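Nodulation protein S (Bradyrhizobium sp., PDB 3OFK) probably transfers a methyl group from S-adenosylmethionine to a nitrogen of the Nod factor precursor during synthesis of this symbiotic lipochitooligosaccharide signal. Local coordinates at residues L42-L47 and E184-Q189. Residues are numbered along the deposited sequence; the frame is centred on the assembly and turned at random.
Sequences LLRLSL and ERVQCQ
Arg44 and Glu184 form a salt bridge near the surface, between helix 33-46 and strand 181-189. Arg44 NH1 donates a nearly straight hydrogen bond of 2.7 Å to Glu184 OE2, received on the syn side, tilted somewhat out of the carboxylate plane. Arg44 NH2 adds a weak bond of 3.3 Å to Glu184 OE2 and is also bonded to Gln41 OE1. The acceptor lies in the guanidinium plane, although the two flat groups are turned 48° apart. The Arg44 chain is extended as far as CD and then bends at chi3 (64°), which brings the guanidinium to the carboxylate, whose own chain runs straight out from the strand. An alanine in place of Glu184 would probably leave the Arg44 guanidinium without this carboxylate and, though still bonded to Gln41, less firmly fixed.

Beneath the ion pair, Leu45 CD1 and Val186 CG2 make an apolar contact, tip to tip at 3.7 Å. Two other methyl groups touch the charged groups in van der Waals contact: Leu45 CD2 rests 3.5 Å from Glu184 OE1, and Val186 CG1 lies at the guanidinium edge, 3.3 Å from Arg44 NH2.

The axes of segments 42-46 and 184-189 run nearly antiparallel, 10.2 Å apart at closest approach. The helix packs on one face of the Rossmann-like methyltransferase sheet, where Leu45 also touches Val151 of strand 148-155; Leu45 and Val186 both reach Leu199 of strand 196-203, which pairs with the edge strand 181-189.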
loop_
_atom_site.group_PDB
_atom_site.type_symbol
_atom_site.label_atom_id
_atom_site.label_comp_id
_atom_site.label_asym_id
_atom_site.label_seq_id
_atom_site.Cartn_x
_atom_site.Cartn_y
_atom_site.Cartn_z
ATOM N N LEU A 42 1.172 10.101 -2.143
ATOM C CA LEU A 42 0.128 9.121 -1.872
ATOM C C LEU A 42 -1.150 9.785 -1.268
ATOM O O LEU A 42 -2.263 9.508 -1.720
ATOM C CB LEU A 42 0.697 8.011 -0.969
ATOM C CG LEU A 42 -0.004 6.664 -1.014
ATOM C CD1 LEU A 42 0.324 5.936 -2.325
ATOM C CD2 LEU A 42 0.367 5.821 0.177
ATOM N N LEU A 43 -0.988 10.679 -0.284
ATOM C CA LEU A 43 -2.136 11.385 0.298
ATOM C C LEU A 43 -2.752 12.371 -0.708
ATOM O O LEU A 43 -3.962 12.449 -0.775
ATOM C CB LEU A 43 -1.792 12.105 1.615
ATOM C CG LEU A 43 -2.975 12.674 2.425
ATOM C CD1 LEU A 43 -3.952 11.596 2.874
ATOM C CD2 LEU A 43 -2.505 13.418 3.633
ATOM N N ARG A 44 -1.932 13.076 -1.504
ATOM C CA ARG A 44 -2.465 14.020 -2.493
ATOM C C ARG A 44 -3.383 13.273 -3.449
ATOM O O ARG A 44 -4.496 13.725 -3.731
ATOM C CB ARG A 44 -1.359 14.743 -3.297
ATOM C CG ARG A 44 -1.891 15.656 -4.407
ATOM C CD ARG A 44 -0.770 16.323 -5.206
ATOM N NE ARG A 44 0.051 15.351 -5.934
ATOM C CZ ARG A 44 -0.276 14.798 -7.104
ATOM N NH1 ARG A 44 -1.422 15.102 -7.697
ATOM N NH2 ARG A 44 0.546 13.924 -7.687
ATOM N N LEU A 45 -2.916 12.123 -3.935
ATOM C CA LEU A 45 -3.730 11.293 -4.811
ATOM C C LEU A 45 -4.993 10.808 -4.094
ATOM O O LEU A 45 -6.045 10.743 -4.704
ATOM C CB LEU A 45 -2.919 10.093 -5.358
ATOM C CG LEU A 45 -1.721 10.389 -6.289
ATOM C CD1 LEU A 45 -0.945 9.121 -6.716
ATOM C CD2 LEU A 45 -2.182 11.163 -7.483
ATOM N N SER A 46 -4.876 10.421 -2.825
ATOM C CA SER A 46 -6.011 9.854 -2.076
ATOM C C SER A 46 -7.109 10.902 -1.865
ATOM O O SER A 46 -8.311 10.571 -1.889
ATOM C CB SER A 46 -5.551 9.302 -0.719
ATOM O OG SER A 46 -4.496 8.344 -0.836
ATOM N N LEU A 47 -6.688 12.167 -1.704
ATOM C CA LEU A 47 -7.609 13.264 -1.394
ATOM C C LEU A 47 -8.095 13.975 -2.642
ATOM O O LEU A 47 -8.893 14.907 -2.525
ATOM C CB LEU A 47 -6.960 14.294 -0.438
ATOM C CG LEU A 47 -6.628 13.816 0.982
ATOM C CD1 LEU A 47 -6.078 14.982 1.858
ATOM C CD2 LEU A 47 -7.853 13.166 1.656
ATOM N N GLU A 184 -4.351 9.404 -13.240
ATOM C CA GLU A 184 -3.169 10.226 -12.960
ATOM C C GLU A 184 -2.015 9.349 -12.518
ATOM O O GLU A 184 -2.261 8.269 -11.989
ATOM C CB GLU A 184 -3.468 11.221 -11.818
ATOM C CG GLU A 184 -2.358 12.250 -11.577
ATOM C CD GLU A 184 -2.659 13.228 -10.451
ATOM O OE1 GLU A 184 -3.783 13.225 -9.888
ATOM O OE2 GLU A 184 -1.737 14.003 -10.134
ATOM N N ARG A 185 -0.775 9.814 -12.698
ATOM C CA ARG A 185 0.388 9.134 -12.109
ATOM C C ARG A 185 1.442 10.125 -11.663
ATOM O O ARG A 185 1.427 11.280 -12.084
ATOM C CB ARG A 185 1.005 8.127 -13.082
ATOM C CG ARG A 185 1.608 8.747 -14.355
ATOM C CD ARG A 185 2.457 7.722 -15.083
ATOM N NE ARG A 185 1.647 6.569 -15.427
ATOM C CZ ARG A 185 2.115 5.386 -15.809
ATOM N NH1 ARG A 185 3.419 5.165 -15.921
ATOM N NH2 ARG A 185 1.250 4.414 -16.083
ATOM N N VAL A 186 2.351 9.665 -10.817
ATOM C CA VAL A 186 3.465 10.481 -10.345
ATOM C C VAL A 186 4.653 9.624 -10.082
ATOM O O VAL A 186 4.536 8.524 -9.589
ATOM C CB VAL A 186 3.211 11.233 -8.984
ATOM C CG1 VAL A 186 3.167 12.732 -9.201
ATOM C CG2 VAL A 186 1.975 10.713 -8.244
ATOM N N GLN A 187 5.810 10.187 -10.350
ATOM C CA GLN A 187 7.061 9.565 -10.017
ATOM C C GLN A 187 7.615 10.192 -8.745
ATOM O O GLN A 187 7.396 11.374 -8.480
ATOM C CB GLN A 187 8.027 9.795 -11.163
ATOM C CG GLN A 187 9.206 8.884 -11.120
ATOM C CD GLN A 187 10.041 8.998 -12.369
ATOM O OE1 GLN A 187 9.614 9.609 -13.361
ATOM N NE2 GLN A 187 11.238 8.404 -12.337
ATOM N N CYS A 188 8.358 9.409 -7.976
ATOM C CA CYS A 188 8.894 9.868 -6.729
ATOM C C CYS A 188 10.318 9.360 -6.575
ATOM O O CYS A 188 10.533 8.165 -6.550
ATOM C CB CYS A 188 8.014 9.312 -5.612
ATOM S SG CYS A 188 7.676 10.500 -4.407
ATOM N N GLN A 189 11.292 10.246 -6.441
ATOM C CA GLN A 189 12.680 9.799 -6.420
ATOM C C GLN A 189 13.460 10.348 -5.246
ATOM O O GLN A 189 13.313 11.509 -4.896
ATOM C CB GLN A 189 13.365 10.195 -7.719
ATOM C CG GLN A 189 12.757 9.545 -8.924
ATOM C CD GLN A 189 13.749 9.363 -10.040
ATOM O OE1 GLN A 189 14.013 8.239 -10.460
ATOM N NE2 GLN A 189 14.327 10.461 -10.508
#